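Local coordinates for protein OR486 (Synthetic construct, PDB 4R80) that has no known biological function, having been designed de novo to adopt a cystatin fold of one helix packed on a curved antiparallel beta sheet, at residues K12-E17 against F66-I71; R31-Q36 against I40-E45. All coordinates share one frame; numbering follows the deposited sequence.

Interaction 1 of 2, residues K12-E17 against F66-I71; sequences KQVAKE and FTVKRI
The carbonyl oxygen of F66 is met by both methyl groups of V14: V14 CG1 lies 3.5 Å from F66 O, and V14 CG2 lies 3.8 Å from that same oxygen. These are van der Waals approaches, and no hydrogen bond joins the two segments. The contact illustrates helix-on-sheet packing at the margin of a cystatin fold, where helix 4-22 crosses one face of the antiparallel sheet and reaches one of its two outermost strands, 65-76. Only one residue of 12-17 makes the contact. With CG1 anti to the backbone N (chi1 165°), V14 uses that methyl against both F66 O and V68 CG2, while V14 CG2 sits 4.1 Å from F66 CB. The phenyl ring itself leads away from 12-17: F66 CG lies anti to the carbonyl carbon (chi1 -74°), which places the ring near E7, R10 and A11, earlier on the same helix, and V59 and K61 of strand 51-62. Replacing V14 with an alanine removes both methyls and would probably open a gap between helix and edge strand, depriving V68 CG2 and F66 CB of their apolar mate. Deeper in the interface, the neighbouring A15 touches V42 and V57 of the inner strands, while V68 also packs on V57. Beyond V68 the strand carries a classic beta bulge, K69 and R70 sharing E58 as their partner on strand 51-62. The side chains of V14 and V68 pass in opposite senses, their closest atoms being V14 CG1 and V68 CG2 at 3.9 Å.

Interaction 2 of 2, residues R31-Q36 against I40-E45; sequences RRVQKQ and IRVELE
R32 and E43 run alongside each other, with E43 OE2 at the edge of the guanidinium. The salt bridge includes a weak but straight hydrogen bond from R32 NE to E43 OE2 (3.3 Å, 170° at the hydrogen), although the guanidinium and carboxylate planes are turned 66° apart. A bend at chi3 (89°) in the R32 chain sets NE beside that oxygen. On the same face, the extended side chain of R41 gives a nearly straight hydrogen bond from NH1 to Q36 OE1, which lies in the guanidinium plane and receives it in its own carbonyl plane. On the opposite face the contacts are apolar: V33 CG1 meets I40 CG2 at 3.7 Å, and the aliphatic part of K35 crosses I40 obliquely, K35 CG being 3.9 Å from I40 CG1. The backbones beneath form an antiparallel beta hairpin with R32–E43 and Q34–R41 as hydrogen-bonded pairs, E43 N reaching R32 O at 2.9 Å. A classic bulge disturbs its far end, where R31 and R32 share E43 as partner: E43 O takes R31 N at 2.8 Å and R32 N only weakly. Further out, K35 NZ is hydrogen-bonded to G37 O. V33 touches K8 and K12 of helix 4-22, I40 touches A11, and V42 rests on V57 of the adjoining strand.

In the fold
The centres of the two contacts lie about 10 Å apart, and both belong to one four-stranded antiparallel sheet whose strands follow their order in the chain. Helix 4-22 comes first and closes in interaction 1 onto strand 65-76, the last of the four; the hairpin of interaction 2, made from the first two strands, lies between those segments in sequence. The two contacts thus serve opposite margins of the sheet, joined by the single helix. They also touch directly, for helix and hairpin pack on each other: K16 CA lies 3.9 Å from L44 CD2, and K12 CA lies 3.9 Å from V42 CG2.

Interaction 1 of 2, residues K12-E17 against F66-I71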
loop_
_atom_site.group_PDB
_atom_site.type_symbol
_atom_site.label_atom_id
_atom_site.label_comp_id
_atom_site.label_asym_id
_atom_site.label_seq_id
_atom_site.Cartn_x
_atom_site.Cartn_y
_atom_site.Cartn_z
ATOM N N LYS A 12 -4.779 -0.739 3.999
ATOM C CA LYS A 12 -3.624 0.145 4.084
ATOM C C LYS A 12 -2.515 -0.484 4.922
ATOM O O LYS A 12 -1.337 -0.385 4.579
ATOM C CB LYS A 12 -4.012 1.499 4.679
ATOM C CG LYS A 12 -2.864 2.499 4.719
ATOM C CD LYS A 12 -3.257 3.784 5.431
ATOM C CE LYS A 12 -3.226 3.605 6.939
ATOM N NZ LYS A 12 -1.852 3.288 7.421
ATOM N N GLN A 13 -2.898 -1.136 6.016
ATOM C CA GLN A 13 -1.931 -1.768 6.906
ATOM C C GLN A 13 -1.320 -3.027 6.297
ATOM O O GLN A 13 -0.136 -3.302 6.488
ATOM C CB GLN A 13 -2.577 -2.093 8.255
ATOM C CG GLN A 13 -2.928 -0.864 9.079
ATOM C CD GLN A 13 -3.546 -1.214 10.418
ATOM O OE1 GLN A 13 -3.731 -2.387 10.742
ATOM N NE2 GLN A 13 -3.871 -0.194 11.204
ATOM N N VAL A 14 -2.125 -3.781 5.555
ATOM C CA VAL A 14 -1.632 -4.956 4.847
ATOM C C VAL A 14 -0.640 -4.495 3.792
ATOM O O VAL A 14 0.425 -5.086 3.610
ATOM C CB VAL A 14 -2.779 -5.736 4.171
ATOM C CG1 VAL A 14 -2.232 -6.726 3.150
ATOM C CG2 VAL A 14 -3.622 -6.453 5.213
ATOM N N ALA A 15 -1.002 -3.416 3.111
ATOM C CA ALA A 15 -0.171 -2.831 2.072
ATOM C C ALA A 15 1.131 -2.267 2.631
ATOM O O ALA A 15 2.203 -2.486 2.068
ATOM C CB ALA A 15 -0.942 -1.741 1.365
ATOM N N LYS A 16 1.032 -1.541 3.740
ATOM C CA LYS A 16 2.194 -0.891 4.334
ATOM C C LYS A 16 3.166 -1.900 4.940
ATOM O O LYS A 16 4.382 -1.753 4.812
ATOM C CB LYS A 16 1.759 0.129 5.388
ATOM C CG LYS A 16 2.902 0.923 5.996
ATOM C CD LYS A 16 2.392 1.899 7.043
ATOM C CE LYS A 16 3.537 2.597 7.754
ATOM N NZ LYS A 16 3.059 3.364 8.936
ATOM N N GLU A 17 2.626 -2.924 5.593
ATOM C CA GLU A 17 3.451 -3.984 6.163
ATOM C C GLU A 17 4.188 -4.713 5.050
ATOM O O GLU A 17 5.336 -5.125 5.213
ATOM C CB GLU A 17 2.599 -4.960 6.977
ATOM C CG GLU A 17 3.386 -6.101 7.614
ATOM C CD GLU A 17 4.441 -5.618 8.596
ATOM O OE1 GLU A 17 4.193 -4.618 9.303
ATOM O OE2 GLU A 17 5.522 -6.241 8.659
ATOM N N PHE A 66 -7.660 -9.791 3.336
ATOM C CA PHE A 66 -7.115 -8.730 2.502
ATOM C C PHE A 66 -5.736 -9.113 1.981
ATOM O O PHE A 66 -4.761 -9.147 2.732
ATOM C CB PHE A 66 -7.054 -7.415 3.278
ATOM C CG PHE A 66 -8.396 -6.769 3.475
ATOM C CD1 PHE A 66 -9.186 -7.100 4.564
ATOM C CD2 PHE A 66 -8.870 -5.837 2.568
ATOM C CE1 PHE A 66 -10.424 -6.510 4.746
ATOM C CE2 PHE A 66 -10.105 -5.242 2.745
ATOM C CZ PHE A 66 -10.883 -5.579 3.835
ATOM N N THR A 67 -5.667 -9.401 0.687
ATOM C CA THR A 67 -4.448 -9.912 0.078
ATOM C C THR A 67 -3.912 -8.958 -0.984
ATOM O O THR A 67 -4.664 -8.451 -1.816
ATOM C CB THR A 67 -4.684 -11.296 -0.562
ATOM O OG1 THR A 67 -5.343 -12.155 0.376
ATOM C CG2 THR A 67 -3.365 -11.928 -0.985
ATOM N N VAL A 68 -2.607 -8.715 -0.942
ATOM C CA VAL A 68 -1.941 -7.926 -1.967
ATOM C C VAL A 68 -1.962 -8.705 -3.277
ATOM O O VAL A 68 -1.673 -9.899 -3.293
ATOM C CB VAL A 68 -0.482 -7.630 -1.574
ATOM C CG1 VAL A 68 0.261 -6.960 -2.721
ATOM C CG2 VAL A 68 -0.437 -6.766 -0.322
ATOM N N LYS A 69 -2.320 -8.036 -4.370
ATOM C CA LYS A 69 -2.404 -8.698 -5.668
ATOM C C LYS A 69 -1.473 -8.068 -6.700
ATOM O O LYS A 69 -0.981 -8.753 -7.597
ATOM C CB LYS A 69 -3.847 -8.710 -6.184
ATOM C CG LYS A 69 -4.743 -9.737 -5.504
ATOM C CD LYS A 69 -4.485 -11.146 -6.025
ATOM C CE LYS A 69 -5.288 -11.429 -7.289
ATOM N NZ LYS A 69 -5.072 -12.814 -7.799
ATOM N N ARG A 70 -1.222 -6.769 -6.564
ATOM C CA ARG A 70 -0.355 -6.056 -7.502
ATOM C C ARG A 70 0.455 -4.951 -6.820
ATOM O O ARG A 70 -0.074 -4.186 -6.013
ATOM C CB ARG A 70 -1.169 -5.482 -8.668
ATOM C CG ARG A 70 -1.648 -6.523 -9.677
ATOM C CD ARG A 70 -2.446 -5.889 -10.801
ATOM N NE ARG A 70 -1.658 -4.911 -11.544
ATOM C CZ ARG A 70 -1.051 -5.162 -12.700
ATOM N NH1 ARG A 70 -1.145 -6.363 -13.254
ATOM N NH2 ARG A 70 -0.355 -4.207 -13.303
ATOM N N ILE A 71 1.742 -4.880 -7.149
ATOM C CA ILE A 71 2.629 -3.851 -6.613
ATOM C C ILE A 71 3.385 -3.146 -7.733
ATOM O O ILE A 71 4.055 -3.791 -8.540
ATOM C CB ILE A 71 3.662 -4.449 -5.638
ATOM C CG1 ILE A 71 2.965 -5.197 -4.501
ATOM C CG2 ILE A 71 4.569 -3.359 -5.084
ATOM C CD1 ILE A 71 3.920 -5.861 -3.539
#

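Interaction 2 of 2, residues R31-Q36 against I40-E45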
loop_
_atom_site.group_PDB
_atom_site.type_symbol
_atom_site.label_atom_id
_atom_site.label_comp_id
_atom_site.label_asym_id
_atom_site.label_seq_id
_atom_site.Cartn_x
_atom_site.Cartn_y
_atom_site.Cartn_z
ATOM N N ARG A 31 0.061 7.943 1.239
ATOM C CA ARG A 31 -0.438 9.231 0.776
ATOM C C ARG A 31 -1.910 9.209 0.384
ATOM O O ARG A 31 -2.601 10.219 0.509
ATOM C CB ARG A 31 0.402 9.750 -0.391
ATOM C CG ARG A 31 1.833 10.083 -0.017
ATOM C CD ARG A 31 2.517 10.857 -1.128
ATOM N NE ARG A 31 1.848 12.125 -1.409
ATOM C CZ ARG A 31 2.094 13.260 -0.762
ATOM N NH1 ARG A 31 2.997 13.291 0.210
ATOM N NH2 ARG A 31 1.438 14.367 -1.085
ATOM N N ARG A 32 -2.389 8.065 -0.089
ATOM C CA ARG A 32 -3.790 7.958 -0.473
ATOM C C ARG A 32 -4.290 6.521 -0.465
ATOM O O ARG A 32 -3.594 5.601 -0.896
ATOM C CB ARG A 32 -4.040 8.603 -1.839
ATOM C CG ARG A 32 -5.488 9.018 -2.058
ATOM C CD ARG A 32 -5.680 9.699 -3.401
ATOM N NE ARG A 32 -5.986 8.748 -4.464
ATOM C CZ ARG A 32 -7.220 8.427 -4.841
ATOM N NH1 ARG A 32 -8.264 8.982 -4.242
ATOM N NH2 ARG A 32 -7.410 7.552 -5.818
ATOM N N VAL A 33 -5.504 6.341 0.037
ATOM C CA VAL A 33 -6.167 5.049 0.004
ATOM C C VAL A 33 -7.486 5.201 -0.738
ATOM O O VAL A 33 -8.293 6.072 -0.417
ATOM C CB VAL A 33 -6.433 4.516 1.424
ATOM C CG1 VAL A 33 -7.144 3.175 1.365
ATOM C CG2 VAL A 33 -5.127 4.402 2.199
ATOM N N GLN A 34 -7.700 4.351 -1.736
ATOM C CA GLN A 34 -8.898 4.431 -2.560
ATOM C C GLN A 34 -9.531 3.061 -2.757
ATOM O O GLN A 34 -8.843 2.084 -3.051
ATOM C CB GLN A 34 -8.581 5.050 -3.920
ATOM C CG GLN A 34 -9.792 5.160 -4.830
ATOM C CD GLN A 34 -9.434 5.022 -6.294
ATOM O OE1 GLN A 34 -8.296 5.262 -6.690
ATOM N NE2 GLN A 34 -10.405 4.621 -7.105
ATOM N N LYS A 35 -10.848 3.000 -2.602
ATOM C CA LYS A 35 -11.571 1.741 -2.702
ATOM C C LYS A 35 -12.473 1.711 -3.927
ATOM O O LYS A 35 -13.208 2.660 -4.197
ATOM C CB LYS A 35 -12.398 1.497 -1.441
ATOM C CG LYS A 35 -13.156 0.183 -1.448
ATOM C CD LYS A 35 -13.915 -0.016 -0.152
ATOM C CE LYS A 35 -14.652 -1.335 -0.147
ATOM N NZ LYS A 35 -15.788 -1.338 -1.110
ATOM N N GLN A 36 -12.405 0.606 -4.661
ATOM C CA GLN A 36 -13.245 0.388 -5.830
ATOM C C GLN A 36 -13.772 -1.042 -5.798
ATOM O O GLN A 36 -13.105 -1.969 -6.253
ATOM C CB GLN A 36 -12.443 0.623 -7.110
ATOM C CG GLN A 36 -13.250 0.485 -8.389
ATOM C CD GLN A 36 -12.380 0.463 -9.631
ATOM O OE1 GLN A 36 -11.154 0.393 -9.544
ATOM N NE2 GLN A 36 -13.014 0.521 -10.798
ATOM N N ILE A 40 -8.875 -2.378 -3.216
ATOM C CA ILE A 40 -8.406 -1.129 -2.625
ATOM C C ILE A 40 -6.991 -0.781 -3.081
ATOM O O ILE A 40 -6.080 -1.607 -3.023
ATOM C CB ILE A 40 -8.477 -1.168 -1.085
ATOM C CG1 ILE A 40 -9.857 -1.652 -0.634
ATOM C CG2 ILE A 40 -8.198 0.208 -0.503
ATOM C CD1 ILE A 40 -10.126 -1.469 0.840
ATOM N N ARG A 41 -6.818 0.457 -3.530
ATOM C CA ARG A 41 -5.535 0.928 -4.035
ATOM C C ARG A 41 -4.853 1.840 -3.025
ATOM O O ARG A 41 -5.397 2.875 -2.642
ATOM C CB ARG A 41 -5.711 1.651 -5.371
ATOM C CG ARG A 41 -6.131 0.747 -6.518
ATOM C CD ARG A 41 -6.251 1.526 -7.817
ATOM N NE ARG A 41 -6.547 0.659 -8.954
ATOM C CZ ARG A 41 -7.774 0.359 -9.365
ATOM N NH1 ARG A 41 -8.828 0.856 -8.732
ATOM N NH2 ARG A 41 -7.949 -0.439 -10.410
ATOM N N VAL A 42 -3.662 1.443 -2.590
ATOM C CA VAL A 42 -2.916 2.205 -1.597
ATOM C C VAL A 42 -1.642 2.777 -2.208
ATOM O O VAL A 42 -0.794 2.042 -2.715
ATOM C CB VAL A 42 -2.553 1.340 -0.377
ATOM C CG1 VAL A 42 -1.839 2.179 0.670
ATOM C CG2 VAL A 42 -3.799 0.694 0.205
ATOM N N GLU A 43 -1.525 4.100 -2.164
ATOM C CA GLU A 43 -0.363 4.796 -2.697
ATOM C C GLU A 43 0.601 5.139 -1.567
ATOM O O GLU A 43 0.222 5.792 -0.595
ATOM C CB GLU A 43 -0.817 6.071 -3.407
ATOM C CG GLU A 43 -1.753 5.811 -4.577
ATOM C CD GLU A 43 -2.293 7.086 -5.191
ATOM O OE1 GLU A 43 -1.595 8.121 -5.137
ATOM O OE2 GLU A 43 -3.428 7.058 -5.713
ATOM N N LEU A 44 1.849 4.699 -1.697
ATOM C CA LEU A 44 2.856 4.955 -0.674
ATOM C C LEU A 44 4.092 5.581 -1.302
ATOM O O LEU A 44 4.370 5.385 -2.484
ATOM C CB LEU A 44 3.237 3.663 0.060
ATOM C CG LEU A 44 2.101 2.794 0.603
ATOM C CD1 LEU A 44 1.684 1.811 -0.456
ATOM C CD2 LEU A 44 2.511 2.054 1.861
ATOM N N GLU A 45 4.836 6.339 -0.494
ATOM C CA GLU A 45 6.049 6.997 -0.959
ATOM C C GLU A 45 7.223 6.716 -0.028
ATOM O O GLU A 45 7.097 6.785 1.191
ATOM C CB GLU A 45 5.822 8.508 -1.075
ATOM C CG GLU A 45 7.028 9.285 -1.593
ATOM C CD GLU A 45 6.710 10.736 -1.896
ATOM O OE1 GLU A 45 5.518 11.098 -1.871
ATOM O OE2 GLU A 45 7.649 11.514 -2.157
#